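Local coordinates for protein 2-(3-amino-3-carboxypropyl)histidine synthase (Pyrococcus horikoshii, PDB 3LZD) that uses a [4Fe-4S] cluster to move the 3-amino-3-carboxypropyl group of S-adenosyl-L-methionine onto a histidine of elongation factor 2, the first step of diphthamide biosynthesis, at residues A55-Q61 with C107-L113; Y117-L122 with S373-T377; F315-V320 with W334-T340. All coordinates share one frame; numbering follows the deposited sequence.

Interaction 1. Residues A55-Q61 with C107-L113; sequences AKRVLIQ and CDALIHL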
loop_
_atom_site.group_PDB
_atom_site.type_symbol
_atom_site.label_atom_id
_atom_site.label_comp_id
_atom_site.label_asym_id
_atom_site.label_seq_id
_atom_site.Cartn_x
_atom_site.Cartn_y
_atom_site.Cartn_z
ATOM N N ALA A 55 14.863 6.964 23.316
ATOM C CA ALA A 55 14.504 7.075 21.910
ATOM C C ALA A 55 14.864 8.444 21.342
ATOM O O ALA A 55 14.601 9.478 21.960
ATOM C CB ALA A 55 13.001 6.802 21.728
ATOM N N LYS A 56 15.468 8.438 20.157
ATOM C CA LYS A 56 15.864 9.667 19.487
ATOM C C LYS A 56 15.059 9.949 18.219
ATOM O O LYS A 56 14.886 11.104 17.832
ATOM C CB LYS A 56 17.348 9.607 19.118
ATOM C CG LYS A 56 18.277 10.338 20.080
ATOM C CD LYS A 56 18.407 9.630 21.417
ATOM C CE LYS A 56 19.449 10.330 22.279
ATOM N NZ LYS A 56 19.613 9.691 23.611
ATOM N N ARG A 57 14.576 8.896 17.572
ATOM C CA ARG A 57 13.821 9.040 16.329
ATOM C C ARG A 57 12.589 8.138 16.387
ATOM O O ARG A 57 12.707 6.914 16.503
ATOM C CB ARG A 57 14.723 8.648 15.144
ATOM C CG ARG A 57 14.130 8.873 13.761
ATOM C CD ARG A 57 15.055 8.363 12.633
ATOM N NE ARG A 57 16.187 9.246 12.321
ATOM C CZ ARG A 57 17.402 9.167 12.870
ATOM N NH1 ARG A 57 17.680 8.237 13.779
ATOM N NH2 ARG A 57 18.353 10.017 12.496
ATOM N N VAL A 58 11.404 8.734 16.295
ATOM C CA VAL A 58 10.181 7.939 16.375
ATOM C C VAL A 58 9.226 8.154 15.201
ATOM O O VAL A 58 9.186 9.229 14.606
ATOM C CB VAL A 58 9.435 8.230 17.708
ATOM C CG1 VAL A 58 8.860 9.633 17.687
ATOM C CG2 VAL A 58 8.341 7.196 17.939
ATOM N N LEU A 59 8.477 7.105 14.868
ATOM C CA LEU A 59 7.496 7.150 13.789
ATOM C C LEU A 59 6.106 7.160 14.431
ATOM O O LEU A 59 5.837 6.383 15.349
ATOM C CB LEU A 59 7.629 5.914 12.898
ATOM C CG LEU A 59 6.623 5.825 11.739
ATOM C CD1 LEU A 59 6.927 6.910 10.698
ATOM C CD2 LEU A 59 6.688 4.434 11.102
ATOM N N ILE A 60 5.221 8.024 13.949
ATOM C CA ILE A 60 3.877 8.095 14.515
ATOM C C ILE A 60 2.796 7.710 13.512
ATOM O O ILE A 60 2.673 8.361 12.474
ATOM C CB ILE A 60 3.543 9.529 14.987
ATOM C CG1 ILE A 60 4.583 10.014 16.001
ATOM C CG2 ILE A 60 2.147 9.555 15.619
ATOM C CD1 ILE A 60 4.281 11.405 16.559
ATOM N N GLN A 61 2.019 6.666 13.787
ATOM C CA GLN A 61 0.938 6.350 12.858
ATOM C C GLN A 61 -0.369 6.852 13.448
ATOM O O GLN A 61 -0.489 7.000 14.660
ATOM C CB GLN A 61 0.838 4.847 12.516
ATOM C CG GLN A 61 1.357 3.877 13.497
ATOM C CD GLN A 61 1.250 2.435 13.003
ATOM O OE1 GLN A 61 1.765 1.531 13.637
ATOM N NE2 GLN A 61 0.566 2.221 11.879
ATOM N N CYS A 107 13.892 4.396 12.912
ATOM C CA CYS A 107 13.258 4.952 14.097
ATOM C C CYS A 107 13.489 3.924 15.189
ATOM O O CYS A 107 13.416 2.712 14.946
ATOM C CB CYS A 107 11.758 5.158 13.880
ATOM S SG CYS A 107 11.389 6.442 12.695
ATOM N N ASP A 108 13.783 4.393 16.394
ATOM C CA ASP A 108 14.017 3.470 17.483
ATOM C C ASP A 108 12.725 3.174 18.231
ATOM O O ASP A 108 12.710 2.389 19.168
ATOM C CB ASP A 108 15.088 4.032 18.416
ATOM C CG ASP A 108 14.897 5.502 18.691
ATOM O OD1 ASP A 108 15.896 6.185 19.006
ATOM O OD2 ASP A 108 13.744 5.968 18.594
ATOM N N ALA A 109 11.631 3.794 17.808
ATOM C CA ALA A 109 10.345 3.551 18.461
ATOM C C ALA A 109 9.180 3.967 17.575
ATOM O O ALA A 109 9.336 4.747 16.628
ATOM C CB ALA A 109 10.280 4.290 19.806
ATOM N N LEU A 110 8.008 3.436 17.900
ATOM C CA LEU A 110 6.792 3.703 17.143
ATOM C C LEU A 110 5.682 4.196 18.081
ATOM O O LEU A 110 5.515 3.672 19.185
ATOM C CB LEU A 110 6.337 2.396 16.482
ATOM C CG LEU A 110 5.447 2.298 15.229
ATOM C CD1 LEU A 110 4.386 1.243 15.489
ATOM C CD2 LEU A 110 4.822 3.628 14.853
ATOM N N ILE A 111 4.941 5.212 17.663
ATOM C CA ILE A 111 3.814 5.674 18.462
ATOM C C ILE A 111 2.595 5.312 17.619
ATOM O O ILE A 111 2.488 5.722 16.469
ATOM C CB ILE A 111 3.834 7.197 18.703
ATOM C CG1 ILE A 111 5.066 7.577 19.522
ATOM C CG2 ILE A 111 2.577 7.616 19.486
ATOM C CD1 ILE A 111 5.145 9.069 19.839
ATOM N N HIS A 112 1.693 4.519 18.186
ATOM C CA HIS A 112 0.500 4.089 17.460
ATOM C C HIS A 112 -0.725 4.789 18.048
ATOM O O HIS A 112 -1.217 4.409 19.113
ATOM C CB HIS A 112 0.350 2.574 17.579
ATOM C CG HIS A 112 -0.802 2.025 16.798
ATOM N ND1 HIS A 112 -0.675 1.573 15.504
ATOM C CD2 HIS A 112 -2.111 1.892 17.117
ATOM C CE1 HIS A 112 -1.856 1.185 15.057
ATOM N NE2 HIS A 112 -2.746 1.370 16.017
ATOM N N LEU A 113 -1.221 5.812 17.363
ATOM C CA LEU A 113 -2.368 6.547 17.896
ATOM C C LEU A 113 -3.717 5.942 17.563
ATOM O O LEU A 113 -3.886 5.314 16.514
ATOM C CB LEU A 113 -2.370 7.985 17.378
ATOM C CG LEU A 113 -1.157 8.867 17.678
ATOM C CD1 LEU A 113 -1.397 10.243 17.060
ATOM C CD2 LEU A 113 -0.951 8.986 19.182
#

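Interaction 2. Residues Y117-L122 with S373-T377; sequences YMKLPL and SIHST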
loop_
_atom_site.group_PDB
_atom_site.type_symbol
_atom_site.label_atom_id
_atom_site.label_comp_id
_atom_site.label_asym_id
_atom_site.label_seq_id
_atom_site.Cartn_x
_atom_site.Cartn_y
_atom_site.Cartn_z
ATOM N N TYR A 117 -3.306 -1.997 22.127
ATOM C CA TYR A 117 -2.503 -3.142 21.725
ATOM C C TYR A 117 -3.216 -4.473 21.565
ATOM O O TYR A 117 -4.062 -4.830 22.381
ATOM C CB TYR A 117 -1.383 -3.326 22.760
ATOM C CG TYR A 117 -0.556 -4.582 22.598
ATOM C CD1 TYR A 117 0.536 -4.612 21.732
ATOM C CD2 TYR A 117 -0.843 -5.730 23.335
ATOM C CE1 TYR A 117 1.334 -5.754 21.609
ATOM C CE2 TYR A 117 -0.061 -6.883 23.214
ATOM C CZ TYR A 117 1.032 -6.885 22.345
ATOM O OH TYR A 117 1.814 -8.018 22.205
ATOM N N MET A 118 -2.854 -5.206 20.514
ATOM C CA MET A 118 -3.357 -6.563 20.296
ATOM C C MET A 118 -2.067 -7.387 20.164
ATOM O O MET A 118 -1.080 -6.910 19.600
ATOM C CB MET A 118 -4.232 -6.693 19.038
ATOM C CG MET A 118 -3.568 -6.486 17.672
ATOM S SD MET A 118 -4.637 -7.222 16.367
ATOM C CE MET A 118 -6.119 -6.141 16.536
ATOM N N LYS A 119 -2.057 -8.604 20.694
ATOM C CA LYS A 119 -0.845 -9.417 20.656
ATOM C C LYS A 119 -0.248 -9.646 19.269
ATOM O O LYS A 119 -0.887 -10.198 18.377
ATOM C CB LYS A 119 -1.088 -10.755 21.345
ATOM C CG LYS A 119 0.185 -11.566 21.558
ATOM C CD LYS A 119 0.100 -12.365 22.852
ATOM C CE LYS A 119 1.275 -13.327 23.019
ATOM N NZ LYS A 119 1.266 -14.412 21.993
ATOM N N LEU A 120 0.993 -9.206 19.113
ATOM C CA LEU A 120 1.731 -9.332 17.858
ATOM C C LEU A 120 3.196 -9.058 18.102
ATOM O O LEU A 120 3.547 -8.266 18.966
ATOM C CB LEU A 120 1.289 -8.274 16.843
ATOM C CG LEU A 120 -0.093 -8.186 16.234
ATOM C CD1 LEU A 120 -0.128 -6.956 15.319
ATOM C CD2 LEU A 120 -0.398 -9.478 15.468
ATOM N N PRO A 121 4.078 -9.687 17.325
ATOM C CA PRO A 121 5.490 -9.376 17.578
ATOM C C PRO A 121 5.741 -7.964 17.035
ATOM O O PRO A 121 5.177 -7.580 16.011
ATOM C CB PRO A 121 6.226 -10.455 16.786
ATOM C CG PRO A 121 5.258 -10.765 15.649
ATOM C CD PRO A 121 3.927 -10.782 16.352
ATOM N N LEU A 122 6.558 -7.185 17.730
ATOM C CA LEU A 122 6.875 -5.820 17.314
ATOM C C LEU A 122 8.397 -5.661 17.184
ATOM O O LEU A 122 9.144 -6.083 18.065
ATOM C CB LEU A 122 6.334 -4.830 18.351
ATOM C CG LEU A 122 4.812 -4.870 18.546
ATOM C CD1 LEU A 122 4.442 -4.177 19.842
ATOM C CD2 LEU A 122 4.121 -4.218 17.346
ATOM N N SER A 373 0.054 2.444 26.664
ATOM C CA SER A 373 0.754 1.218 27.022
ATOM C C SER A 373 2.007 1.181 26.164
ATOM O O SER A 373 2.050 1.802 25.102
ATOM C CB SER A 373 -0.094 -0.013 26.706
ATOM O OG SER A 373 -0.256 -0.141 25.304
ATOM N N ILE A 374 3.022 0.466 26.626
ATOM C CA ILE A 374 4.246 0.358 25.863
ATOM C C ILE A 374 4.587 -1.110 25.782
ATOM O O ILE A 374 4.596 -1.809 26.792
ATOM C CB ILE A 374 5.407 1.153 26.500
ATOM C CG1 ILE A 374 6.654 1.015 25.620
ATOM C CG2 ILE A 374 5.670 0.673 27.916
ATOM C CD1 ILE A 374 7.676 2.128 25.813
ATOM N N HIS A 375 4.825 -1.576 24.562
ATOM C CA HIS A 375 5.137 -2.971 24.312
ATOM C C HIS A 375 6.402 -3.103 23.479
ATOM O O HIS A 375 6.760 -2.203 22.717
ATOM C CB HIS A 375 3.986 -3.642 23.559
ATOM C CG HIS A 375 2.729 -3.781 24.363
ATOM N ND1 HIS A 375 2.392 -4.947 25.022
ATOM C CD2 HIS A 375 1.739 -2.895 24.631
ATOM C CE1 HIS A 375 1.250 -4.770 25.665
ATOM N NE2 HIS A 375 0.834 -3.534 25.446
ATOM N N SER A 376 7.063 -4.243 23.632
ATOM C CA SER A 376 8.278 -4.556 22.893
ATOM C C SER A 376 8.405 -6.065 22.989
ATOM O O SER A 376 8.573 -6.615 24.080
ATOM C CB SER A 376 9.491 -3.856 23.518
ATOM O OG SER A 376 9.542 -4.066 24.919
ATOM N N THR A 377 8.292 -6.734 21.847
ATOM C CA THR A 377 8.366 -8.191 21.810
ATOM C C THR A 377 9.742 -8.703 21.386
ATOM O O THR A 377 10.677 -7.877 21.347
ATOM C CB THR A 377 7.320 -8.756 20.840
ATOM O OG1 THR A 377 7.747 -8.505 19.496
ATOM C CG2 THR A 377 5.954 -8.086 21.072
HETATM O O HOH W 1 -2.667 -0.874 24.655
#

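Interaction 3. Residues F315-V320 with W334-T340; sequences FEAYVV and WRKPVLT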
loop_
_atom_site.group_PDB
_atom_site.type_symbol
_atom_site.label_atom_id
_atom_site.label_comp_id
_atom_site.label_asym_id
_atom_site.label_seq_id
_atom_site.Cartn_x
_atom_site.Cartn_y
_atom_site.Cartn_z
ATOM N N PHE A 315 -9.222 -14.118 -12.854
ATOM C CA PHE A 315 -10.095 -14.692 -11.826
ATOM C C PHE A 315 -11.522 -14.180 -11.907
ATOM O O PHE A 315 -11.749 -12.992 -12.138
ATOM C CB PHE A 315 -9.495 -14.432 -10.443
ATOM C CG PHE A 315 -8.069 -14.839 -10.355
ATOM C CD1 PHE A 315 -7.707 -16.163 -10.582
ATOM C CD2 PHE A 315 -7.071 -13.890 -10.164
ATOM C CE1 PHE A 315 -6.371 -16.537 -10.632
ATOM C CE2 PHE A 315 -5.724 -14.255 -10.210
ATOM C CZ PHE A 315 -5.375 -15.580 -10.449
ATOM N N GLU A 316 -12.473 -15.095 -11.709
ATOM C CA GLU A 316 -13.904 -14.797 -11.791
ATOM C C GLU A 316 -14.512 -14.477 -10.443
ATOM O O GLU A 316 -15.524 -13.790 -10.363
ATOM C CB GLU A 316 -14.655 -15.993 -12.384
ATOM C CG GLU A 316 -14.186 -16.442 -13.757
ATOM C CD GLU A 316 -14.762 -17.801 -14.139
ATOM O OE1 GLU A 316 -14.065 -18.827 -13.951
ATOM O OE2 GLU A 316 -15.919 -17.842 -14.609
ATOM N N ALA A 317 -13.919 -15.017 -9.385
ATOM C CA ALA A 317 -14.397 -14.766 -8.025
ATOM C C ALA A 317 -13.204 -14.662 -7.081
ATOM O O ALA A 317 -12.123 -15.162 -7.370
ATOM C CB ALA A 317 -15.321 -15.881 -7.565
ATOM N N TYR A 318 -13.403 -14.013 -5.945
ATOM C CA TYR A 318 -12.313 -13.872 -5.004
ATOM C C TYR A 318 -12.694 -14.338 -3.613
ATOM O O TYR A 318 -13.874 -14.381 -3.255
ATOM C CB TYR A 318 -11.848 -12.415 -4.951
ATOM C CG TYR A 318 -11.097 -11.980 -6.189
ATOM C CD1 TYR A 318 -11.734 -11.301 -7.227
ATOM C CD2 TYR A 318 -9.750 -12.287 -6.333
ATOM C CE1 TYR A 318 -11.035 -10.946 -8.388
ATOM C CE2 TYR A 318 -9.046 -11.942 -7.468
ATOM C CZ TYR A 318 -9.686 -11.276 -8.492
ATOM O OH TYR A 318 -8.955 -10.965 -9.612
ATOM N N VAL A 319 -11.681 -14.726 -2.849
ATOM C CA VAL A 319 -11.871 -15.145 -1.471
ATOM C C VAL A 319 -10.853 -14.334 -0.692
ATOM O O VAL A 319 -9.644 -14.440 -0.930
ATOM C CB VAL A 319 -11.560 -16.638 -1.235
ATOM C CG1 VAL A 319 -11.796 -16.974 0.234
ATOM C CG2 VAL A 319 -12.434 -17.505 -2.119
ATOM N N VAL A 320 -11.343 -13.506 0.217
ATOM C CA VAL A 320 -10.465 -12.691 1.024
ATOM C C VAL A 320 -10.238 -13.418 2.329
ATOM O O VAL A 320 -11.180 -13.688 3.079
ATOM C CB VAL A 320 -11.077 -11.297 1.314
ATOM C CG1 VAL A 320 -10.171 -10.512 2.250
ATOM C CG2 VAL A 320 -11.246 -10.538 0.020
ATOM N N TRP A 334 -16.172 -3.946 -5.284
ATOM C CA TRP A 334 -15.892 -5.239 -5.907
ATOM C C TRP A 334 -16.848 -5.539 -7.049
ATOM O O TRP A 334 -18.045 -5.722 -6.833
ATOM C CB TRP A 334 -15.965 -6.348 -4.857
ATOM C CG TRP A 334 -14.864 -6.254 -3.862
ATOM C CD1 TRP A 334 -14.764 -5.369 -2.830
ATOM C CD2 TRP A 334 -13.652 -7.004 -3.869
ATOM N NE1 TRP A 334 -13.552 -5.516 -2.195
ATOM C CE2 TRP A 334 -12.850 -6.515 -2.816
ATOM C CE3 TRP A 334 -13.162 -8.042 -4.665
ATOM C CZ2 TRP A 334 -11.582 -7.027 -2.542
ATOM C CZ3 TRP A 334 -11.901 -8.554 -4.391
ATOM C CH2 TRP A 334 -11.128 -8.041 -3.335
ATOM N N ARG A 335 -16.309 -5.595 -8.264
ATOM C CA ARG A 335 -17.111 -5.846 -9.456
ATOM C C ARG A 335 -17.337 -7.333 -9.720
ATOM O O ARG A 335 -18.135 -7.702 -10.579
ATOM C CB ARG A 335 -16.453 -5.185 -10.675
ATOM C CG ARG A 335 -16.126 -3.700 -10.491
ATOM C CD ARG A 335 -17.358 -2.872 -10.156
ATOM N NE ARG A 335 -18.365 -2.956 -11.210
ATOM C CZ ARG A 335 -19.571 -2.400 -11.144
ATOM N NH1 ARG A 335 -19.935 -1.711 -10.071
ATOM N NH2 ARG A 335 -20.419 -2.541 -12.156
ATOM N N LYS A 336 -16.619 -8.179 -8.990
ATOM C CA LYS A 336 -16.763 -9.627 -9.110
ATOM C C LYS A 336 -17.122 -10.128 -7.717
ATOM O O LYS A 336 -16.821 -9.466 -6.724
ATOM C CB LYS A 336 -15.447 -10.263 -9.565
ATOM C CG LYS A 336 -15.040 -9.896 -10.980
ATOM C CD LYS A 336 -13.616 -10.329 -11.247
ATOM C CE LYS A 336 -13.106 -9.815 -12.582
ATOM N NZ LYS A 336 -11.615 -9.913 -12.650
ATOM N N PRO A 337 -17.784 -11.291 -7.617
ATOM C CA PRO A 337 -18.135 -11.791 -6.285
ATOM C C PRO A 337 -16.899 -12.002 -5.412
ATOM O O PRO A 337 -15.883 -12.552 -5.863
ATOM C CB PRO A 337 -18.865 -13.097 -6.587
ATOM C CG PRO A 337 -18.238 -13.550 -7.860
ATOM C CD PRO A 337 -18.124 -12.277 -8.658
ATOM N N VAL A 338 -16.978 -11.538 -4.169
ATOM C CA VAL A 338 -15.875 -11.687 -3.224
ATOM C C VAL A 338 -16.431 -12.313 -1.939
ATOM O O VAL A 338 -17.407 -11.824 -1.377
ATOM C CB VAL A 338 -15.192 -10.314 -2.947
ATOM C CG1 VAL A 338 -16.203 -9.315 -2.398
ATOM C CG2 VAL A 338 -14.016 -10.500 -1.996
ATOM N N LEU A 339 -15.810 -13.405 -1.494
ATOM C CA LEU A 339 -16.273 -14.150 -0.315
ATOM C C LEU A 339 -15.256 -14.319 0.815
ATOM O O LEU A 339 -14.055 -14.066 0.643
ATOM C CB LEU A 339 -16.687 -15.560 -0.744
ATOM C CG LEU A 339 -17.547 -15.826 -1.989
ATOM C CD1 LEU A 339 -17.530 -17.324 -2.265
ATOM C CD2 LEU A 339 -18.960 -15.347 -1.782
ATOM N N THR A 340 -15.752 -14.774 1.967
ATOM C CA THR A 340 -14.897 -15.068 3.117
ATOM C C THR A 340 -14.614 -16.579 3.063
ATOM O O THR A 340 -15.309 -17.330 2.357
ATOM C CB THR A 340 -15.594 -14.815 4.461
ATOM O OG1 THR A 340 -16.628 -15.795 4.643
ATOM C CG2 THR A 340 -16.183 -13.414 4.517
#

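Interaction 1. Residues A55-Q61 with C107-L113
Cys107 meets residues 57-59 through its thiol, SG lying 3.8 Å from Leu59 CB. Asp108, by contrast, folds its carboxylate back over the start of the partner strand. Its CG stands between its own backbone N and carbonyl carbon (chi1 43°), and both oxygens are used on their syn sides: OD1 takes a nearly straight bond from Lys56 N (2.6 Å), while OD2 is met by Arg57 N at 3.2 Å, from 32° out of the carboxylate plane. The Arg57 guanidinium itself goes to Glu83. A leucine in place of Asp108 would probably leave the amides of Lys56 and Arg57 without these acceptors and the turn into the strand less firmly held. Ala109 O then accepts a bond from Leu59 N, and Ala109 CB touches Ala55 CB and Val58 CG2. Leu110 lays CD2 beside Leu59 O and CD1 beside Gln61 OE1. Ile111 bonds through N to Leu59 O (2.7 Å) and through O to Gln61 N; its side chain runs alongside Ile60, with CG1 3.7 Å from Val58 CG2. His112 ND1 reaches Gln61 OE1 at 3.1 Å, the oxygen lying in the imidazole plane but the donor standing above the carbonyl plane; Ala98 N shares OE1, and His112 NE2 bonds to His115 ND1. Finally Leu113 N meets Gln61 O, and CD1 packs on Ile60 CG2. Helices 43-52 and 67-78 cover the face bearing Ile60 and Ile111. The pair are two neighbouring inner strands of a mixed alpha/beta sheet of order 2-1-3-4-5, parallel except for the last strand.

Interaction 2. Residues Y117-L122 with S373-T377
The irregular backbone of Tyr117-Leu122 converges on the chain end, CA atoms standing 7.6 Å apart at Tyr117 and Ser373 but 5.3 Å at Pro121 and Thr377. Between these ends the two backbones are held apart by a pair of aromatic rings. Tyr117 and His375 stack face to face, nearly parallel (planes at 6°) with centroids 3.5 Å apart. His375 ND1 lies over the centre of the phenol ring, and Tyr117 CG over that of the imidazole. A chi1 of 172°, which puts CG opposite the backbone N, carries the phenol across to strand 373-375. Glu368 takes a bond from His375 NE2, which should fix the rotation of the imidazole, and Phe128 meets the tyrosine ring edge-to-face. This is how the C-terminal strand, the antiparallel edge of the mixed sheet beside strand 126-130, is tied to the loop leading into that same neighbour. Near the first end a water spans the gap, accepting a bond from Tyr117 N at 2.8 Å and hydrogen-bonding to Ser373 OG; that hydroxyl also lies in plane at the imidazole edge. Beside the stack, Leu122 CD1 touches His375 CB at 3.8 Å. Leu122 N donates to Thr377 OG1, though the 2.5 Å separation is doubtful because Thr377 is poorly ordered. Tyr117 OH takes a weak bond from Leu120 N of the same loop.

Interaction 3. Residues F315-V320 with W334-T340
The tightest side-chain carbon contact is between Val320 and Val338, their CG2 methyls 3.4 Å apart, shorter than a usual carbon contact. Trp334 closes over this spot. Its CZ3 approaches Tyr318 CB at 3.9 Å and its CH2 lies near Val320 CG2, while the indole edge is turned toward the phenol face in an offset edge-to-face pair with planes at 65°. Behind these side chains the parallel backbones bond in alternation: Tyr318 N to Pro337 O, Leu339 N to Tyr318 O (2.8 Å), and Val320 N to Leu339 O. The opposite end is looser and partly solvent-exposed. There Lys336, extended beyond CG, passes CD along the edge of the Tyr318 ring and places NZ 3.1 Å from Phe315 O, with a second, weak bond to Phe313 O. Pro337 CG rests on Ala317 CB at 3.7 Å, while Glu316 OE1 accepts bonds from the backbone N of Lys265 and Lys266. The two strands belong to a beta-alpha-beta unit whose crossover includes helix 325-328. Strand 338-339 forms the edge of a parallel four-stranded sheet, strand 266-272 lies beyond 317-320, helix 307-310 packs on Tyr318 and Trp334, and Thr340 N-caps helix 341-347.

How the interactions relate
Interactions 1 and 2 follow each other along the chain and serve one sheet, their centres about 13 Å apart: the first pairs inner parallel strands, the second brings in the C-terminal edge strand. Interaction 3 is nested within the long loop that interaction 2 closes, yet belongs to a separate sheet, its centre about 37 Å from that of interaction 1 and 33 Å from that of interaction 2. The iron-sulfur cluster links them spatially: the side chains of His112, Leu120 and Val320, one from each contact, each lie about 9 Å from it. Cys95, Cys199 and Cys323 bind the cluster. The 2-1-3-4 order recurs in these two sheets and in a third, consistent with gene triplication.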